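Local structure of DUF3863 domain-containing protein (Parabacteroides distasonis, 3LM3) at residues T219-H233 with N239-W253. The protein is of unknown function but is probably a glycoside hydrolase or deacetylase. Residues are numbered along the deposited sequence; the frame is centred on the assembly and turned at random. Where two conformers were deposited one is given.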
ATOM      1  N   THR A 219       4.137  -2.064  -2.586  1.00  7.97           N
ATOM      2  CA  THR A 219       4.823  -1.339  -3.651  1.00  7.76           C
ATOM      3  C   THR A 219       4.672  -2.096  -4.971  1.00  6.63           C
ATOM      4  O   THR A 219       5.036  -3.268  -5.065  1.00  7.77           O
ATOM      5  CB  THR A 219       6.292  -1.148  -3.309  1.00  8.06           C
ATOM      6  OG1 THR A 219       6.389  -0.429  -2.066  1.00  8.53           O
ATOM      7  CG2 THR A 219       7.037  -0.401  -4.435  1.00  7.65           C
HETATM    8  N   MSE A 220       4.176  -1.382  -5.977  1.00  6.54           N
HETATM    9  CA  MSE A 220       3.966  -1.931  -7.314  1.00  6.11           C
HETATM   10  C   MSE A 220       5.145  -1.719  -8.247  1.00  6.77           C
HETATM   11  O   MSE A 220       5.842  -0.705  -8.181  1.00  7.17           O
HETATM   12  CB  MSE A 220       2.756  -1.289  -7.965  1.00  7.30           C
HETATM   13  CG  MSE A 220       1.449  -1.625  -7.321  1.00  8.66           C
HETATM   14 SE   MSE A 220       1.012  -3.492  -7.443  0.75 12.91          SE
HETATM   15  CE  MSE A 220       1.653  -4.064  -5.777  1.00 20.81           C
ATOM     16  N   ASP A 221       5.302  -2.662  -9.175  1.00  7.00           N
ATOM     17  CA  ASP A 221       6.081  -2.391 -10.381  1.00  6.15           C
ATOM     18  C   ASP A 221       5.149  -1.556 -11.245  1.00  6.90           C
ATOM     19  O   ASP A 221       4.113  -2.034 -11.699  1.00  7.34           O
ATOM     20  CB  ASP A 221       6.461  -3.704 -11.038  1.00  5.63           C
ATOM     21  CG  ASP A 221       7.316  -3.504 -12.298  1.00  6.57           C
ATOM     22  OD1 ASP A 221       7.076  -2.501 -13.012  1.00  7.33           O
ATOM     23  OD2 ASP A 221       8.242  -4.335 -12.560  1.00  7.39           O
ATOM     24  N   PHE A 222       5.524  -0.298 -11.474  1.00  6.29           N
ATOM     25  CA  PHE A 222       4.634   0.628 -12.172  1.00  5.92           C
ATOM     26  C   PHE A 222       4.248   0.150 -13.567  1.00  7.56           C
ATOM     27  O   PHE A 222       3.128   0.387 -14.032  1.00  8.52           O
ATOM     28  CB  PHE A 222       5.264   2.020 -12.286  1.00  6.40           C
ATOM     29  CG  PHE A 222       5.358   2.778 -10.991  1.00  5.95           C
ATOM     30  CD1 PHE A 222       4.221   3.086 -10.273  1.00  6.64           C
ATOM     31  CD2 PHE A 222       6.559   3.336 -10.579  1.00  7.62           C
ATOM     32  CE1 PHE A 222       4.294   3.840  -9.127  1.00  6.80           C
ATOM     33  CE2 PHE A 222       6.634   4.103  -9.421  1.00  7.11           C
ATOM     34  CZ  PHE A 222       5.498   4.382  -8.725  1.00  8.13           C
ATOM     35  N   ILE A 223       5.152  -0.533 -14.255  1.00  6.08           N
ATOM     36  CA  ILE A 223       4.832  -1.051 -15.589  1.00  7.07           C
ATOM     37  C   ILE A 223       3.743  -2.126 -15.501  1.00  8.32           C
ATOM     38  O   ILE A 223       2.783  -2.119 -16.283  1.00  9.06           O
ATOM     39  CB  ILE A 223       6.106  -1.546 -16.301  1.00  7.51           C
ATOM     40  CG1 ILE A 223       6.959  -0.300 -16.670  1.00 11.60           C
ATOM     41  CG2 ILE A 223       5.757  -2.337 -17.557  1.00  7.59           C
ATOM     42  CD1 ILE A 223       8.368  -0.598 -17.107  1.00 13.26           C
ATOM     43  N   CYS A 224       3.846  -3.036 -14.542  1.00  6.85           N
ATOM     44  CA  CYS A 224       2.836  -4.069 -14.377  1.00  6.44           C
ATOM     45  C   CYS A 224       1.483  -3.484 -13.985  1.00  6.80           C
ATOM     46  O   CYS A 224       0.426  -3.959 -14.419  1.00  7.61           O
ATOM     47  CB  CYS A 224       3.263  -5.073 -13.320  1.00  6.91           C
ATOM     48  SG  CYS A 224       4.887  -5.849 -13.612  1.00  8.29           S
ATOM     49  N   ALA A 225       1.523  -2.449 -13.147  1.00  7.38           N
ATOM     50  CA  ALA A 225       0.319  -1.897 -12.520  1.00  7.49           C
ATOM     51  C   ALA A 225      -0.517  -1.049 -13.442  1.00  8.76           C
ATOM     52  O   ALA A 225      -1.609  -0.641 -13.057  1.00  9.60           O
ATOM     53  CB  ALA A 225       0.721  -1.108 -11.258  1.00  8.79           C
ATOM     54  N   ARG A 226      -0.058  -0.758 -14.662  1.00  8.17           N
ATOM     55  CA  ARG A 226      -0.870  -0.052 -15.648  1.00  8.76           C
ATOM     56  C   ARG A 226      -2.135  -0.815 -15.980  1.00 11.59           C
ATOM     57  O   ARG A 226      -3.152  -0.208 -16.286  1.00 12.52           O
ATOM     58  CB  ARG A 226      -0.116   0.134 -16.980  1.00 11.06           C
ATOM     59  CG  ARG A 226       1.119   0.973 -16.918  1.00 13.67           C
ATOM     60  CD  ARG A 226       1.870   0.869 -18.253  1.00 10.70           C
ATOM     61  NE  ARG A 226       2.232  -0.518 -18.536  1.00 11.61           N
ATOM     62  CZ  ARG A 226       2.156  -1.146 -19.706  1.00 13.25           C
ATOM     63  NH1 ARG A 226       1.780  -0.509 -20.821  1.00 16.54           N
ATOM     64  NH2 ARG A 226       2.492  -2.414 -19.790  1.00 14.67           N
ATOM     65  N   ARG A 227      -2.072  -2.136 -15.971  1.00 11.05           N
ATOM     66  CA  ARG A 227      -3.201  -3.002 -16.366  0.60 11.62           C
ATOM     67  C   ARG A 227      -4.271  -3.112 -15.303  1.00 10.25           C
ATOM     68  O   ARG A 227      -4.000  -2.952 -14.158  1.00 10.50           O
ATOM     69  CB  ARG A 227      -2.721  -4.425 -16.631  0.60 13.28           C
ATOM     70  CG  ARG A 227      -2.243  -4.695 -18.021  0.60 13.29           C
ATOM     71  CD  ARG A 227      -0.977  -3.917 -18.375  0.60 10.30           C
ATOM     72  NE  ARG A 227      -0.635  -4.102 -19.786  0.60 12.27           N
ATOM     73  CZ  ARG A 227      -0.109  -5.215 -20.330  0.60 18.58           C
ATOM     74  NH1 ARG A 227       0.140  -6.296 -19.615  0.60 13.43           N
ATOM     75  NH2 ARG A 227       0.131  -5.240 -21.635  0.60 18.99           N
ATOM     76  N   SER A 228      -5.500  -3.407 -15.756  0.50 12.69           N
ATOM     77  CA  SER A 228      -6.578  -3.916 -14.911  0.50 11.71           C
ATOM     78  C   SER A 228      -6.520  -5.424 -14.945  0.50 12.17           C
ATOM     79  O   SER A 228      -6.329  -5.988 -16.012  0.50 12.89           O
ATOM     80  CB  SER A 228      -7.951  -3.446 -15.447  0.50 11.74           C
ATOM     81  OG  SER A 228      -9.029  -3.817 -14.590  0.50  9.55           O
ATOM     82  N   GLY A 229      -6.689  -6.054 -13.784  0.50 12.51           N
ATOM     83  CA  GLY A 229      -6.768  -7.500 -13.657  0.50 12.39           C
ATOM     84  C   GLY A 229      -5.484  -8.262 -13.989  0.50 15.02           C
ATOM     85  O   GLY A 229      -4.376  -7.722 -13.843  0.50 15.57           O
ATOM     86  N   GLN A 230      -5.634  -9.505 -14.455  1.00 15.04           N
ATOM     87  CA  GLN A 230      -4.529 -10.465 -14.476  1.00 14.69           C
ATOM     88  C   GLN A 230      -4.902 -11.700 -15.271  1.00 16.25           C
ATOM     89  O   GLN A 230      -6.095 -12.001 -15.431  1.00 18.48           O
ATOM     90  CB  GLN A 230      -4.197 -10.901 -13.057  1.00 15.13           C
ATOM     91  CG  GLN A 230      -5.308 -11.739 -12.398  1.00 18.68           C
ATOM     92  CD  GLN A 230      -4.830 -12.494 -11.173  1.00 30.47           C
ATOM     93  OE1 GLN A 230      -4.077 -13.467 -11.279  1.00 29.28           O
ATOM     94  NE2 GLN A 230      -5.253 -12.043 -10.003  1.00 40.00           N
ATOM     95  N   THR A 231      -3.909 -12.434 -15.758  1.00 13.87           N
ATOM     96  CA  THR A 231      -4.143 -13.755 -16.358  1.00 12.69           C
ATOM     97  C   THR A 231      -3.820 -14.872 -15.359  1.00 15.49           C
ATOM     98  O   THR A 231      -4.242 -16.024 -15.537  1.00 17.17           O
ATOM     99  CB  THR A 231      -3.305 -13.986 -17.586  1.00 16.55           C
ATOM    100  OG1 THR A 231      -1.920 -13.864 -17.219  1.00 13.86           O
ATOM    101  CG2 THR A 231      -3.664 -13.021 -18.721  1.00 18.30           C
ATOM    102  N   GLY A 232      -3.074 -14.547 -14.310  1.00 14.24           N
ATOM    103  CA  GLY A 232      -2.568 -15.536 -13.384  1.00 13.45           C
ATOM    104  C   GLY A 232      -1.343 -15.006 -12.653  1.00 12.86           C
ATOM    105  O   GLY A 232      -1.040 -13.813 -12.735  1.00 11.93           O
ATOM    106  N   HIS A 233      -0.659 -15.897 -11.953  1.00 11.08           N
ATOM    107  CA  HIS A 233       0.486 -15.521 -11.105  1.00  9.82           C
ATOM    108  C   HIS A 233       1.843 -15.838 -11.759  1.00  9.54           C
ATOM    109  O   HIS A 233       2.869 -15.462 -11.206  1.00  9.92           O
ATOM    110  CB  HIS A 233       0.429 -16.230  -9.744  1.00 11.15           C
ATOM    111  CG  HIS A 233      -0.708 -15.808  -8.869  1.00 12.56           C
ATOM    112  ND1 HIS A 233      -1.145 -16.599  -7.823  1.00 14.48           N
ATOM    113  CD2 HIS A 233      -1.482 -14.704  -8.863  1.00 14.80           C
ATOM    114  CE1 HIS A 233      -2.166 -16.002  -7.231  1.00 16.08           C
ATOM    115  NE2 HIS A 233      -2.395 -14.855  -7.841  1.00 16.40           N
ATOM    116  N   ASN A 239      -0.070  -9.460 -14.518  1.00  6.83           N
ATOM    117  CA  ASN A 239      -0.741  -9.319 -13.263  1.00  7.44           C
ATOM    118  C   ASN A 239      -0.568  -7.915 -12.761  1.00  7.80           C
ATOM    119  O   ASN A 239       0.551  -7.472 -12.464  1.00  8.35           O
ATOM    120  CB  ASN A 239      -0.264 -10.357 -12.246  1.00  8.02           C
ATOM    121  CG  ASN A 239      -1.137 -10.423 -11.025  1.00  8.17           C
ATOM    122  OD1 ASN A 239      -1.425  -9.414 -10.398  1.00 10.12           O
ATOM    123  ND2 ASN A 239      -1.587 -11.650 -10.676  1.00 10.20           N
ATOM    124  N   SER A 240      -1.684  -7.189 -12.684  1.00  7.60           N
ATOM    125  CA  SER A 240      -1.650  -5.789 -12.265  1.00  8.39           C
ATOM    126  C   SER A 240      -1.253  -5.527 -10.809  1.00  7.11           C
ATOM    127  O   SER A 240      -1.046  -4.373 -10.435  1.00  8.78           O
ATOM    128  CB  SER A 240      -3.003  -5.152 -12.525  1.00 10.25           C
ATOM    129  OG  SER A 240      -3.953  -5.714 -11.678  1.00 12.76           O
ATOM    130  N   ARG A 241      -1.087  -6.591 -10.016  1.00  7.42           N
ATOM    131  CA  ARG A 241      -0.633  -6.463  -8.629  1.00  6.76           C
ATOM    132  C   ARG A 241       0.793  -6.881  -8.398  1.00  7.27           C
ATOM    133  O   ARG A 241       1.246  -6.999  -7.253  1.00  9.03           O
ATOM    134  CB  ARG A 241      -1.558  -7.253  -7.699  1.00  8.42           C
ATOM    135  CG  ARG A 241      -2.995  -6.766  -7.700  1.00 10.65           C
ATOM    136  CD  ARG A 241      -3.108  -5.281  -7.343  1.00 13.01           C
ATOM    137  NE  ARG A 241      -2.503  -5.034  -6.043  1.00 13.78           N
ATOM    138  CZ  ARG A 241      -2.228  -3.837  -5.538  1.00 13.73           C
ATOM    139  NH1 ARG A 241      -2.473  -2.736  -6.248  1.00 14.88           N
ATOM    140  NH2 ARG A 241      -1.695  -3.772  -4.317  1.00 17.33           N
ATOM    141  N   ARG A 242       1.549  -7.050  -9.485  1.00  7.60           N
ATOM    142  CA  ARG A 242       2.948  -7.417  -9.364  1.00  7.06           C
ATOM    143  C   ARG A 242       3.867  -6.258  -8.932  1.00  6.72           C
ATOM    144  O   ARG A 242       3.879  -5.168  -9.534  1.00  6.63           O
ATOM    145  CB  ARG A 242       3.435  -7.995 -10.681  1.00  8.19           C
ATOM    146  CG  ARG A 242       4.869  -8.464 -10.616  1.00  7.37           C
ATOM    147  CD  ARG A 242       5.164  -9.457 -11.748  1.00  7.88           C
ATOM    148  NE  ARG A 242       4.527 -10.738 -11.473  1.00  6.87           N
ATOM    149  CZ  ARG A 242       3.532 -11.306 -12.161  1.00  7.36           C
ATOM    150  NH1 ARG A 242       3.042 -10.779 -13.273  1.00  7.87           N
ATOM    151  NH2 ARG A 242       3.018 -12.459 -11.749  1.00  7.35           N
ATOM    152  N   GLY A 243       4.693  -6.554  -7.924  1.00  6.52           N
ATOM    153  CA  GLY A 243       5.701  -5.653  -7.445  1.00  6.71           C
ATOM    154  C   GLY A 243       6.534  -6.332  -6.396  1.00  7.78           C
ATOM    155  O   GLY A 243       7.270  -7.279  -6.719  1.00  8.31           O
ATOM    156  N   VAL A 244       6.404  -5.911  -5.139  1.00  6.92           N
ATOM    157  CA  VAL A 244       7.099  -6.564  -4.037  1.00  7.38           C
ATOM    158  C   VAL A 244       6.289  -7.624  -3.313  1.00  6.78           C
ATOM    159  O   VAL A 244       6.844  -8.373  -2.515  1.00  8.46           O
ATOM    160  CB  VAL A 244       7.653  -5.554  -3.006  1.00  6.91           C
ATOM    161  CG1 VAL A 244       8.616  -4.542  -3.663  1.00  8.01           C
ATOM    162  CG2 VAL A 244       6.499  -4.855  -2.275  1.00  7.48           C
ATOM    163  N   GLY A 245       5.007  -7.723  -3.615  1.00  8.36           N
ATOM    164  CA  GLY A 245       4.176  -8.690  -2.918  1.00  7.88           C
ATOM    165  C   GLY A 245       4.626 -10.106  -3.276  1.00  9.20           C
ATOM    166  O   GLY A 245       4.928 -10.405  -4.445  1.00  7.89           O
ATOM    167  N   PRO A 246       4.670 -11.025  -2.307  1.00  9.37           N
ATOM    168  CA  PRO A 246       5.176 -12.351  -2.568  1.00  8.51           C
ATOM    169  C   PRO A 246       4.324 -13.253  -3.475  1.00  8.21           C
ATOM    170  O   PRO A 246       4.872 -14.114  -4.148  1.00  8.71           O
ATOM    171  CB  PRO A 246       5.274 -12.962  -1.151  1.00 10.00           C
ATOM    172  CG  PRO A 246       4.288 -12.187  -0.355  1.00  9.82           C
ATOM    173  CD  PRO A 246       4.404 -10.798  -0.868  1.00  9.06           C
ATOM    174  N   ILE A 247       3.008 -13.061  -3.500  1.00  7.53           N
ATOM    175  CA  ILE A 247       2.114 -13.944  -4.273  0.50  8.41           C
ATOM    176  C   ILE A 247       2.497 -13.963  -5.752  1.00  8.15           C
ATOM    177  O   ILE A 247       2.618 -15.031  -6.378  1.00  8.34           O
ATOM    178  CB  ILE A 247       0.639 -13.539  -4.091  0.50  9.05           C
ATOM    179  CG1 ILE A 247       0.176 -13.912  -2.671  0.50 11.45           C
ATOM    180  CG2 ILE A 247      -0.267 -14.181  -5.170  0.50  9.43           C
ATOM    181  CD1 ILE A 247       0.211 -15.419  -2.343  0.50 11.51           C
ATOM    182  N   GLU A 248       2.698 -12.774  -6.315  1.00  8.30           N
ATOM    183  CA  GLU A 248       2.934 -12.626  -7.752  1.00  7.68           C
ATOM    184  C   GLU A 248       4.396 -12.759  -8.148  1.00  8.06           C
ATOM    185  O   GLU A 248       4.738 -12.659  -9.340  1.00  8.15           O
ATOM    186  CB  GLU A 248       2.388 -11.281  -8.238  1.00  8.36           C
ATOM    187  CG  GLU A 248       0.918 -11.085  -8.003  1.00  9.07           C
ATOM    188  CD  GLU A 248       0.518 -10.659  -6.612  1.00 12.63           C
ATOM    189  OE1 GLU A 248       1.385 -10.298  -5.801  1.00 11.64           O
ATOM    190  OE2 GLU A 248      -0.722 -10.706  -6.347  1.00 13.84           O
ATOM    191  N   THR A 249       5.268 -12.986  -7.161  1.00  6.50           N
ATOM    192  CA  THR A 249       6.710 -13.024  -7.392  1.00  6.57           C
ATOM    193  C   THR A 249       7.308 -14.310  -6.820  1.00  7.13           C
ATOM    194  O   THR A 249       7.373 -15.323  -7.510  1.00  7.64           O
ATOM    195  CB  THR A 249       7.413 -11.749  -6.845  1.00  7.13           C
ATOM    196  OG1 THR A 249       7.176 -11.614  -5.426  1.00  7.85           O
ATOM    197  CG2 THR A 249       6.916 -10.515  -7.587  1.00  8.71           C
ATOM    198  N   TYR A 250       7.727 -14.301  -5.555  1.00  7.66           N
ATOM    199  CA  TYR A 250       8.287 -15.492  -4.940  1.00  7.31           C
ATOM    200  C   TYR A 250       7.443 -16.762  -5.155  1.00  7.67           C
ATOM    201  O   TYR A 250       7.982 -17.816  -5.525  1.00  9.67           O
ATOM    202  CB  TYR A 250       8.489 -15.276  -3.433  1.00  7.29           C
ATOM    203  CG  TYR A 250       9.573 -14.274  -3.129  1.00  7.43           C
ATOM    204  CD1 TYR A 250      10.905 -14.580  -3.343  1.00  7.62           C
ATOM    205  CD2 TYR A 250       9.276 -13.027  -2.595  1.00  7.13           C
ATOM    206  CE1 TYR A 250      11.894 -13.646  -3.087  1.00  7.51           C
ATOM    207  CE2 TYR A 250      10.293 -12.079  -2.325  1.00  8.06           C
ATOM    208  CZ  TYR A 250      11.583 -12.392  -2.565  1.00  7.73           C
ATOM    209  OH  TYR A 250      12.537 -11.426  -2.328  1.00  9.22           O
ATOM    210  N   LYS A 251       6.137 -16.665  -4.943  1.00  7.50           N
ATOM    211  CA  LYS A 251       5.240 -17.820  -5.098  1.00  8.07           C
ATOM    212  C   LYS A 251       4.973 -18.075  -6.585  1.00  7.57           C
ATOM    213  O   LYS A 251       5.287 -19.138  -7.088  1.00 10.30           O
ATOM    214  CB  LYS A 251       3.972 -17.600  -4.294  1.00  9.34           C
ATOM    215  CG  LYS A 251       3.098 -18.828  -4.097  1.00 11.19           C
ATOM    216  CD  LYS A 251       2.264 -19.182  -5.291  1.00 12.47           C
ATOM    217  CE  LYS A 251       1.170 -18.192  -5.652  1.00 15.21           C
ATOM    218  NZ  LYS A 251       0.250 -18.791  -6.713  1.00 15.88           N
ATOM    219  N   GLY A 252       4.427 -17.089  -7.294  1.00  8.56           N
ATOM    220  CA  GLY A 252       4.047 -17.309  -8.692  1.00 10.02           C
ATOM    221  C   GLY A 252       5.163 -17.643  -9.662  1.00  9.63           C
ATOM    222  O   GLY A 252       4.977 -18.428 -10.616  1.00  9.45           O
ATOM    223  N   TRP A 253       6.342 -17.058  -9.435  1.00  8.95           N
ATOM    224  CA  TRP A 253       7.463 -17.284 -10.330  1.00  8.73           C
ATOM    225  C   TRP A 253       8.502 -18.259  -9.772  1.00 10.52           C
ATOM    226  O   TRP A 253       9.434 -18.608 -10.480  1.00 11.12           O
ATOM    227  CB  TRP A 253       8.154 -15.965 -10.617  1.00  9.81           C
ATOM    228  CG  TRP A 253       7.376 -14.962 -11.398  1.00  7.82           C
ATOM    229  CD1 TRP A 253       6.051 -15.005 -11.767  1.00  8.25           C
ATOM    230  CD2 TRP A 253       7.892 -13.743 -11.933  1.00  7.59           C
ATOM    231  NE1 TRP A 253       5.741 -13.921 -12.528  1.00 10.19           N
ATOM    232  CE2 TRP A 253       6.850 -13.114 -12.621  1.00  7.38           C
ATOM    233  CE3 TRP A 253       9.152 -13.138 -11.915  1.00  8.99           C
ATOM    234  CZ2 TRP A 253       7.017 -11.911 -13.285  1.00  8.20           C
ATOM    235  CZ3 TRP A 253       9.324 -11.946 -12.576  1.00  9.88           C
ATOM    236  CH2 TRP A 253       8.269 -11.328 -13.234  1.00  7.83           C
TER
HETATM  237  O   HOH W   1       1.419 -13.149 -14.092  1.00  8.85           O
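Gly229 O takes two bonds from Ser240, one from N at 3.0 Å and one from OG, both arriving on the same face of the carbonyl plane. OG reaches it because chi1 of 68° sets the hydroxyl between the backbone N and the carbonyl carbon. Asn239 spends its amide on two backbones: ND2 gives a fairly straight bond to Gly232 O (3.0 Å), approaching from above that carbonyl plane, while OD1 accepts from Arg241 N in an Asx turn. The His233 ring is held from two directions. Lys251 NZ donates in the ring plane to ND1 at 2.8 Å, and the CG2 methyl of Ile247 lies over one face, 3.5 Å from the centroid, as a CH-pi contact. With alanine in place of this histidine, Lys251 NZ would probably lose its acceptor and the Ile247 methyl its partner face. Arg242 grips Glu248 O side-on through NE and NH2, and water 1 links NH2 to Gly232 O; its NH1 forms a salt bridge with Asp352. Selenomethionine Met220 sets SE 3.7 Å above the centre of the Arg241 guanidinium, whose NH1 bonds to Trp174 O. Bonds from Val244 N to Thr219 O and from Asp221 N to Arg242 O flank the single beta bridge of Met220 with Gly243. A second bridge, Gln230 with Asn239, the Asx turn and a type I turn from Asn239 to Arg242 help join loops flanking helix 222-225 to that entering helix 247-253.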